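Local coordinates for protein CocE/NonD family hydrolase (Staphylococcus aureus subsp. aureus COL, PDB 3III) that is probably an alpha/beta-hydrolase that cleaves ester or amide bonds, as in the CocE/NonD and X-Pro dipeptidyl-peptidase families, and carries a C-terminal beta-rich domain, at residues 361-366 with 551-556; 394-399 with 506-511. One frame throughout, in Å; residues are numbered along the deposited sequence.

How the contacts relate
Contacts 1 and 2 belong to the two facing sheets of the C-terminal beta domain, and both lie well away from the middle of the chain, at about 28 and 27 Å from its centre. Their own centres are about 12 Å apart, and side chains meet between the layers. Leu554 CD2 of contact 1 reaches Val511 CG2 of contact 2 at 3.6 Å and also rests on Leu509, while Leu364 CD2 approaches Phe395 CE2 at 3.7 Å. Both segments of contact 2 come between those of contact 1 in sequence. This domain is non-catalytic in the family, so neither contact is expected to form the active site.

Contact 1 of 2, residues 361-366 with 551-556; sequences PLYLNA and DSQLII
Residues 361-366 and 551-556 form an antiparallel strand pairing in the C-terminal beta domain, where strand 553-559 lies between strands 358-365 and 408-417. Leu362 and Leu554 make the hydrogen-bonded pair: Leu362 N to Leu554 O and Leu554 N to Leu362 O are both 2.8 Å. Pro361 opposite Ile555 and Tyr363 opposite Gln553 are the adjoining non-hydrogen-bonded pairs. Beyond them, where residues 551-552 lead into the strand, Leu364 N still reaches Ser552 O at 3.1 Å, but from above the carbonyl plane, 40° out of it. A water also donates to Ser552 O, at 2.8 Å, and to Leu364 O, stitching the end of the pairing. Ser552 OG turns to Tyr545 O and Trp414 N.

Pro361, Tyr363, Gln553 and Ile555 share one face. There the Tyr363 ring and the Gln553 side chain run alongside each other in the same direction, their ring and amide planes 62° apart; Tyr363 CE1 lies 3.7 Å from Gln553 NE2. With CG placed between the backbone N and the carbonyl carbon (chi1 59°), the Gln553 chain extends along the tyrosine, and Gln553 NE2 bends back to donate to Asp551 O at 3.0 Å, practically within the amide plane. That bond fixes the rotation of the amide, leaving Gln553 OE1 against Pro361 CB at 3.5 Å. The Ile555 CD1 methyl packs on the same proline carbon.

The reverse face is aliphatic. Leu362 CD1 touches Ile556 CD1 at 3.9 Å, and Leu364 CD1 lies over the Gln553 backbone. Leu371, Leu411, Leu413 and Met409 continue this apolar layer. From it Leu554 packs against Leu509 and Val511 of the opposing sheet, as in a beta-sandwich, consistent with the jelly-roll-like C-terminal domain of CocE relatives.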
loop_
_atom_site.group_PDB
_atom_site.type_symbol
_atom_site.label_atom_id
_atom_site.label_comp_id
_atom_site.label_asym_id
_atom_site.label_seq_id
_atom_site.Cartn_x
_atom_site.Cartn_y
_atom_site.Cartn_z
ATOM N N PRO A 361 -0.956 -6.936 26.629
ATOM C CA PRO A 361 -1.826 -5.793 26.867
ATOM C C PRO A 361 -1.161 -4.762 27.734
ATOM O O PRO A 361 -0.463 -5.115 28.693
ATOM C CB PRO A 361 -3.014 -6.420 27.631
ATOM C CG PRO A 361 -2.495 -7.669 28.238
ATOM C CD PRO A 361 -1.290 -8.096 27.471
ATOM N N LEU A 362 -1.372 -3.502 27.411
ATOM C CA LEU A 362 -1.111 -2.385 28.316
ATOM C C LEU A 362 -2.454 -1.650 28.590
ATOM O O LEU A 362 -3.101 -1.139 27.658
ATOM C CB LEU A 362 -0.100 -1.438 27.702
ATOM C CG LEU A 362 1.349 -1.952 27.595
ATOM C CD1 LEU A 362 2.174 -0.920 26.728
ATOM C CD2 LEU A 362 1.940 -2.142 28.985
ATOM N N TYR A 363 -2.869 -1.617 29.853
ATOM C CA TYR A 363 -4.177 -1.072 30.238
ATOM C C TYR A 363 -4.142 0.444 30.420
ATOM O O TYR A 363 -3.219 0.979 31.018
ATOM C CB TYR A 363 -4.674 -1.749 31.505
ATOM C CG TYR A 363 -4.792 -3.251 31.343
ATOM C CD1 TYR A 363 -5.908 -3.817 30.765
ATOM C CD2 TYR A 363 -3.754 -4.092 31.709
ATOM C CE1 TYR A 363 -6.008 -5.207 30.589
ATOM C CE2 TYR A 363 -3.837 -5.450 31.528
ATOM C CZ TYR A 363 -4.953 -6.004 30.976
ATOM O OH TYR A 363 -5.036 -7.358 30.816
ATOM N N LEU A 364 -5.130 1.125 29.834
ATOM C CA LEU A 364 -5.213 2.589 29.879
ATOM C C LEU A 364 -5.797 3.019 31.207
ATOM O O LEU A 364 -6.709 2.366 31.709
ATOM C CB LEU A 364 -6.177 3.108 28.817
ATOM C CG LEU A 364 -5.652 3.310 27.418
ATOM C CD1 LEU A 364 -5.183 2.000 26.825
ATOM C CD2 LEU A 364 -6.741 3.975 26.606
ATOM N N ASN A 365 -5.299 4.136 31.744
ATOM C CA ASN A 365 -5.861 4.761 32.941
ATOM C C ASN A 365 -6.183 6.223 32.563
ATOM O O ASN A 365 -5.263 7.019 32.351
ATOM C CB ASN A 365 -4.845 4.716 34.099
ATOM C CG ASN A 365 -5.405 5.295 35.387
ATOM O OD1 ASN A 365 -6.464 5.891 35.358
ATOM N ND2 ASN A 365 -4.761 5.028 36.519
ATOM N N ALA A 366 -7.476 6.579 32.516
ATOM C CA ALA A 366 -7.953 7.940 32.135
ATOM C C ALA A 366 -7.557 9.067 33.125
ATOM O O ALA A 366 -7.481 10.250 32.726
ATOM C CB ALA A 366 -9.531 7.950 31.953
ATOM N N ASP A 551 -12.282 -2.325 30.332
ATOM C CA ASP A 551 -10.891 -2.804 30.155
ATOM C C ASP A 551 -10.249 -2.266 28.884
ATOM O O ASP A 551 -9.744 -3.001 28.046
ATOM C CB ASP A 551 -10.830 -4.338 30.208
ATOM C CG ASP A 551 -11.587 -5.015 29.055
ATOM O OD1 ASP A 551 -12.432 -4.384 28.373
ATOM O OD2 ASP A 551 -11.301 -6.200 28.819
ATOM N N SER A 552 -10.250 -0.953 28.760
ATOM C CA SER A 552 -9.560 -0.279 27.687
ATOM C C SER A 552 -8.081 -0.649 27.772
ATOM O O SER A 552 -7.480 -0.573 28.826
ATOM C CB SER A 552 -9.756 1.227 27.833
ATOM O OG SER A 552 -11.124 1.505 27.668
ATOM N N GLN A 553 -7.515 -1.070 26.661
ATOM C CA GLN A 553 -6.133 -1.562 26.634
ATOM C C GLN A 553 -5.608 -1.494 25.215
ATOM O O GLN A 553 -6.416 -1.487 24.276
ATOM C CB GLN A 553 -6.132 -3.009 27.082
ATOM C CG GLN A 553 -6.994 -3.907 26.197
ATOM C CD GLN A 553 -7.128 -5.276 26.774
ATOM O OE1 GLN A 553 -6.288 -6.163 26.517
ATOM N NE2 GLN A 553 -8.166 -5.481 27.561
ATOM N N LEU A 554 -4.277 -1.441 25.103
ATOM C CA LEU A 554 -3.548 -1.528 23.853
ATOM C C LEU A 554 -2.822 -2.866 23.788
ATOM O O LEU A 554 -2.051 -3.193 24.664
ATOM C CB LEU A 554 -2.566 -0.349 23.716
ATOM C CG LEU A 554 -1.738 -0.359 22.408
ATOM C CD1 LEU A 554 -2.587 0.003 21.126
ATOM C CD2 LEU A 554 -0.545 0.572 22.691
ATOM N N ILE A 555 -3.120 -3.688 22.791
ATOM C CA ILE A 555 -2.387 -4.931 22.574
ATOM C C ILE A 555 -1.158 -4.596 21.677
ATOM O O ILE A 555 -1.333 -4.087 20.580
ATOM C CB ILE A 555 -3.243 -5.980 21.859
ATOM C CG1 ILE A 555 -4.513 -6.312 22.637
ATOM C CG2 ILE A 555 -2.441 -7.258 21.561
ATOM C CD1 ILE A 555 -4.280 -6.864 23.986
ATOM N N ILE A 556 0.034 -4.912 22.147
ATOM C CA ILE A 556 1.255 -4.625 21.429
ATOM C C ILE A 556 1.995 -5.914 21.058
ATOM O O ILE A 556 2.022 -6.850 21.836
ATOM C CB ILE A 556 2.183 -3.682 22.208
ATOM C CG1 ILE A 556 2.672 -4.296 23.529
ATOM C CG2 ILE A 556 1.518 -2.326 22.371
ATOM C CD1 ILE A 556 3.714 -3.410 24.225
HETATM O O HOH W 1 -8.251 0.277 31.425
#

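Contact 2 of 2, residues 394-399 with 506-511; sequences SFKYTF and GETLEV
Glu510 and Lys396 face each other as a non-hydrogen-bonded pair of antiparallel strands, and their chains run side by side in the same direction. Glu510 CG stands anti to the backbone N (chi1 -175°), which carries the extended chain across toward residues 394-396. Glu510 CB starts 4.1 Å from Lys396 CG, and Glu510 CG packs on that same lysine carbon at 3.9 Å; both also border Phe395 O. Farther out, Glu510 CD sits between Ser394 OG and Lys396 CE, 4.0 Å from the latter. At the tip, Glu510 OE2 accepts a hydrogen bond from Ser394 OG at 3.0 Å, met on the anti side and 23° out of the carboxylate plane, and also nears Lys396 CE. Lys396 NZ remains 4.3 Å from Glu510 OE2, beyond a salt bridge, though its charge may still favour the carboxylate.

On the same face the hydroxyls of Thr398 and Thr508 lie 2.9 Å apart, Thr398 OG1 to Thr508 OG1, and the Thr508 methyl packs on Lys396 CB. Two-way backbone bonds join Phe395 with Val511 and Tyr397 with Leu509. Past the strand, Phe399 N binds Glu507 O and Gly506 N binds Phe399 O. The Phe399 ring turns its edge to Leu509, CE2 lying 3.8 Å from Leu509 CB, while Tyr397 brings its ring edge, CD2, over the centre of one Phe399 face.

Strand 508-514 is flanked by 392-398 and 424-432, where Thr508 and Glu510 bond to the backbone of Leu432 and Lys430; on the other edge of 392-398 the Lys396 backbone bonds to His369 and Leu371. Phe395, Tyr397, Leu509 and Val511 pack on Leu371, in the layer between the two sheets.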
loop_
_atom_site.group_PDB
_atom_site.type_symbol
_atom_site.label_atom_id
_atom_site.label_comp_id
_atom_site.label_asym_id
_atom_site.label_seq_id
_atom_site.Cartn_x
_atom_site.Cartn_y
_atom_site.Cartn_z
ATOM N N SER A 394 -4.316 11.250 25.848
ATOM C CA SER A 394 -3.176 10.421 25.576
ATOM C C SER A 394 -2.693 9.612 26.768
ATOM O O SER A 394 -3.032 9.904 27.893
ATOM C CB SER A 394 -2.059 11.243 24.953
ATOM O OG SER A 394 -1.258 11.822 25.922
ATOM N N PHE A 395 -1.956 8.553 26.469
ATOM C CA PHE A 395 -1.558 7.527 27.430
ATOM C C PHE A 395 -0.175 7.012 27.137
ATOM O O PHE A 395 0.102 6.589 26.009
ATOM C CB PHE A 395 -2.525 6.364 27.347
ATOM C CG PHE A 395 -3.962 6.772 27.497
ATOM C CD1 PHE A 395 -4.551 6.819 28.755
ATOM C CD2 PHE A 395 -4.713 7.157 26.393
ATOM C CE1 PHE A 395 -5.830 7.218 28.928
ATOM C CE2 PHE A 395 -6.040 7.601 26.575
ATOM C CZ PHE A 395 -6.602 7.609 27.816
ATOM N N LYS A 396 0.678 6.978 28.150
ATOM C CA LYS A 396 2.100 6.726 27.932
ATOM C C LYS A 396 2.622 5.589 28.764
ATOM O O LYS A 396 2.183 5.406 29.914
ATOM C CB LYS A 396 2.957 7.918 28.271
ATOM C CG LYS A 396 2.716 9.131 27.431
ATOM C CD LYS A 396 3.477 10.292 28.055
ATOM C CE LYS A 396 3.419 11.495 27.175
ATOM N NZ LYS A 396 3.385 12.731 27.980
ATOM N N TYR A 397 3.591 4.884 28.175
ATOM C CA TYR A 397 4.392 3.876 28.836
ATOM C C TYR A 397 5.882 4.068 28.476
ATOM O O TYR A 397 6.241 4.123 27.315
ATOM C CB TYR A 397 3.925 2.492 28.388
ATOM C CG TYR A 397 4.701 1.375 29.017
ATOM C CD1 TYR A 397 4.401 0.933 30.292
ATOM C CD2 TYR A 397 5.797 0.788 28.335
ATOM C CE1 TYR A 397 5.148 -0.070 30.914
ATOM C CE2 TYR A 397 6.560 -0.204 28.946
ATOM C CZ TYR A 397 6.214 -0.642 30.236
ATOM O OH TYR A 397 6.942 -1.610 30.865
ATOM N N THR A 398 6.736 4.171 29.488
ATOM C CA THR A 398 8.167 4.304 29.295
ATOM C C THR A 398 8.810 2.938 29.496
ATOM O O THR A 398 8.623 2.294 30.516
ATOM C CB THR A 398 8.737 5.324 30.288
ATOM O OG1 THR A 398 8.210 6.618 29.945
ATOM C CG2 THR A 398 10.257 5.404 30.200
ATOM N N PHE A 399 9.590 2.505 28.505
ATOM C CA PHE A 399 10.203 1.163 28.537
ATOM C C PHE A 399 11.397 1.103 29.457
ATOM O O PHE A 399 12.205 2.032 29.531
ATOM C CB PHE A 399 10.600 0.715 27.138
ATOM C CG PHE A 399 9.428 0.494 26.272
ATOM C CD1 PHE A 399 8.794 -0.731 26.255
ATOM C CD2 PHE A 399 8.908 1.523 25.530
ATOM C CE1 PHE A 399 7.672 -0.932 25.482
ATOM C CE2 PHE A 399 7.775 1.309 24.759
ATOM C CZ PHE A 399 7.177 0.069 24.738
ATOM N N GLY A 506 14.140 3.606 28.230
ATOM C CA GLY A 506 14.006 5.041 28.459
ATOM C C GLY A 506 13.128 5.775 27.480
ATOM O O GLY A 506 12.731 6.929 27.714
ATOM N N GLU A 507 12.817 5.133 26.354
ATOM C CA GLU A 507 11.923 5.733 25.372
ATOM C C GLU A 507 10.474 5.406 25.727
ATOM O O GLU A 507 10.226 4.486 26.486
ATOM C CB GLU A 507 12.300 5.277 23.950
ATOM C CG GLU A 507 13.680 5.860 23.510
ATOM C CD GLU A 507 14.046 5.662 22.044
ATOM O OE1 GLU A 507 13.834 4.570 21.466
ATOM O OE2 GLU A 507 14.610 6.631 21.475
ATOM N N THR A 508 9.532 6.144 25.147
ATOM C CA THR A 508 8.114 6.045 25.518
ATOM C C THR A 508 7.220 5.766 24.339
ATOM O O THR A 508 7.403 6.340 23.288
ATOM C CB THR A 508 7.725 7.379 26.114
ATOM O OG1 THR A 508 8.552 7.588 27.277
ATOM C CG2 THR A 508 6.185 7.449 26.515
ATOM N N LEU A 509 6.221 4.928 24.533
ATOM C CA LEU A 509 5.148 4.768 23.573
ATOM C C LEU A 509 3.987 5.550 24.084
ATOM O O LEU A 509 3.652 5.523 25.312
ATOM C CB LEU A 509 4.794 3.269 23.436
ATOM C CG LEU A 509 3.611 2.923 22.521
ATOM C CD1 LEU A 509 3.736 1.464 21.954
ATOM C CD2 LEU A 509 2.277 3.113 23.214
ATOM N N GLU A 510 3.358 6.264 23.174
ATOM C CA GLU A 510 2.209 7.091 23.500
ATOM C C GLU A 510 1.056 6.750 22.579
ATOM O O GLU A 510 1.204 6.747 21.355
ATOM C CB GLU A 510 2.539 8.560 23.365
ATOM C CG GLU A 510 1.409 9.506 23.802
ATOM C CD GLU A 510 1.770 10.971 23.548
ATOM O OE1 GLU A 510 2.509 11.266 22.571
ATOM O OE2 GLU A 510 1.328 11.825 24.325
ATOM N N VAL A 511 -0.082 6.428 23.181
ATOM C CA VAL A 511 -1.324 6.320 22.464
ATOM C C VAL A 511 -2.014 7.682 22.505
ATOM O O VAL A 511 -2.164 8.251 23.576
ATOM C CB VAL A 511 -2.287 5.335 23.158
ATOM C CG1 VAL A 511 -3.688 5.508 22.568
ATOM C CG2 VAL A 511 -1.817 3.958 23.000
#